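Local coordinates for protein beta-N-acetylhexosaminidase (Microbacterium sp. HJ5, PDB 7BWG) that probably hydrolyses terminal non-reducing N-acetyl-D-hexosamine residues of N-acetyl-beta-D-hexosaminides, as a glycoside hydrolase of family 20, at residues 394-399 and 414-419. Sequence-based numbering, arbitrary orientation.
Sequences SPADAI and SWANGP
Trp415 reaches across to Ala396 with the six-membered end of its indole: CH2 lies 3.6 Å from Ala396 CB, and its neighbours CZ2 and CZ3 are both 4.1 Å from that methyl. Ala396 CB sits to one side of the ring plane, beyond the CH2 end and oblique to it; Ala416 CB lies farther off on that same side, and Met403 also touches the indole. With chi1 at 62°, Trp415 CG is flanked by both backbone N and C, carrying the ring across to Ala396 in the short helical turn. Beneath the indole, Ala416 CB points at the helix and settles against backbone, 3.9 Å from Asp397 CA. The same methyl lies 4.4 Å from Ala396 CB, so two small side chains let the loop come close, with Ala416 CA 5.3 Å from Asp397 CA. The Asn417 side chain brushes Asp397 CB. No hydrogen bond links the two segments; apolar contact joins them. The Asp397 carboxylate serves another part of the chain, its OD1 accepting a hydrogen bond from Tyr370 N, and Asp397 O is hydrogen-bonded to Thr420 OG1, just after residues 414-419 in the same loop. Within the catalytic domain, a TIM barrel in this family, the contact lies at the surface: residues 394-399 directly follow barrel strand 391-393, with Ile399 resting on strand 442-449, whereas 414-419 belongs to the loop that leads into helix 422-426, whose Arg424 touches both Asp397 and Asn417.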
loop_
_atom_site.group_PDB
_atom_site.type_symbol
_atom_site.label_atom_id
_atom_site.label_comp_id
_atom_site.label_asym_id
_atom_site.label_seq_id
_atom_site.Cartn_x
_atom_site.Cartn_y
_atom_site.Cartn_z
ATOM N N SER A 394 -5.657 16.702 -21.002
ATOM C CA SER A 394 -6.385 17.708 -20.230
ATOM C C SER A 394 -6.024 19.090 -20.760
ATOM O O SER A 394 -5.286 19.849 -20.120
ATOM C CB SER A 394 -6.064 17.587 -18.740
ATOM O OG SER A 394 -4.682 17.769 -18.491
ATOM N N PRO A 395 -6.543 19.455 -21.933
ATOM C CA PRO A 395 -6.139 20.724 -22.556
ATOM C C PRO A 395 -6.549 21.919 -21.706
ATOM O O PRO A 395 -7.699 22.031 -21.272
ATOM C CB PRO A 395 -6.869 20.708 -23.905
ATOM C CG PRO A 395 -7.300 19.284 -24.109
ATOM C CD PRO A 395 -7.536 18.733 -22.743
ATOM N N ALA A 396 -5.587 22.813 -21.466
ATOM C CA ALA A 396 -5.835 23.970 -20.611
ATOM C C ALA A 396 -6.932 24.856 -21.187
ATOM O O ALA A 396 -7.873 25.236 -20.484
ATOM C CB ALA A 396 -4.547 24.772 -20.422
ATOM N N ASP A 397 -6.824 25.197 -22.472
ATOM C CA ASP A 397 -7.838 26.033 -23.102
ATOM C C ASP A 397 -9.196 25.348 -23.149
ATOM O O ASP A 397 -10.224 26.033 -23.177
ATOM C CB ASP A 397 -7.397 26.422 -24.515
ATOM C CG ASP A 397 -7.170 25.217 -25.407
ATOM O OD1 ASP A 397 -6.995 24.104 -24.869
ATOM O OD2 ASP A 397 -7.174 25.381 -26.646
ATOM N N ALA A 398 -9.228 24.015 -23.135
ATOM C CA ALA A 398 -10.473 23.266 -23.248
ATOM C C ALA A 398 -11.044 22.874 -21.889
ATOM O O ALA A 398 -12.109 23.357 -21.495
ATOM C CB ALA A 398 -10.257 22.015 -24.109
ATOM N N ILE A 399 -10.340 22.018 -21.149
ATOM C CA ILE A 399 -10.945 21.278 -20.048
ATOM C C ILE A 399 -10.535 21.796 -18.677
ATOM O O ILE A 399 -11.039 21.287 -17.663
ATOM C CB ILE A 399 -10.649 19.772 -20.176
ATOM C CG1 ILE A 399 -11.855 18.971 -19.690
ATOM C CG2 ILE A 399 -9.375 19.405 -19.439
ATOM C CD1 ILE A 399 -13.092 19.244 -20.522
ATOM N N SER A 414 -7.390 32.989 -16.461
ATOM C CA SER A 414 -7.502 33.171 -17.903
ATOM C C SER A 414 -6.157 33.016 -18.607
ATOM O O SER A 414 -5.996 33.509 -19.730
ATOM C CB SER A 414 -8.092 34.547 -18.232
ATOM O OG SER A 414 -7.283 35.586 -17.708
ATOM N N TRP A 415 -5.193 32.335 -17.984
ATOM C CA TRP A 415 -3.830 32.308 -18.502
ATOM C C TRP A 415 -3.673 31.470 -19.762
ATOM O O TRP A 415 -2.620 31.554 -20.402
ATOM C CB TRP A 415 -2.867 31.799 -17.426
ATOM C CG TRP A 415 -3.134 30.394 -16.972
ATOM C CD1 TRP A 415 -3.797 30.013 -15.843
ATOM C CD2 TRP A 415 -2.728 29.184 -17.626
ATOM N NE1 TRP A 415 -3.837 28.643 -15.756
ATOM C CE2 TRP A 415 -3.188 28.111 -16.838
ATOM C CE3 TRP A 415 -2.022 28.903 -18.801
ATOM C CZ2 TRP A 415 -2.965 26.783 -17.187
ATOM C CZ3 TRP A 415 -1.807 27.582 -19.147
ATOM C CH2 TRP A 415 -2.276 26.540 -18.343
ATOM N N ALA A 416 -4.666 30.658 -20.125
ATOM C CA ALA A 416 -4.572 29.850 -21.336
ATOM C C ALA A 416 -4.533 30.747 -22.567
ATOM O O ALA A 416 -3.473 31.260 -22.939
ATOM C CB ALA A 416 -5.744 28.869 -21.424
ATOM N N ASN A 417 -5.681 30.933 -23.209
ATOM C CA ASN A 417 -5.849 31.919 -24.271
ATOM C C ASN A 417 -7.108 32.731 -24.010
ATOM O O ASN A 417 -7.953 32.934 -24.884
ATOM C CB ASN A 417 -5.890 31.255 -25.645
ATOM C CG ASN A 417 -4.670 30.400 -25.918
ATOM O OD1 ASN A 417 -3.535 30.855 -25.780
ATOM N ND2 ASN A 417 -4.898 29.152 -26.310
ATOM N N GLY A 418 -7.242 33.204 -22.773
ATOM C CA GLY A 418 -8.421 33.912 -22.344
ATOM C C GLY A 418 -9.350 33.020 -21.550
ATOM O O GLY A 418 -9.022 31.874 -21.226
ATOM N N PRO A 419 -10.527 33.537 -21.203
ATOM C CA PRO A 419 -11.537 32.697 -20.555
ATOM C C PRO A 419 -11.995 31.578 -21.481
ATOM O O PRO A 419 -11.854 31.645 -22.704
ATOM C CB PRO A 419 -12.678 33.676 -20.254
ATOM C CG PRO A 419 -12.036 35.025 -20.254
ATOM C CD PRO A 419 -10.936 34.950 -21.268
#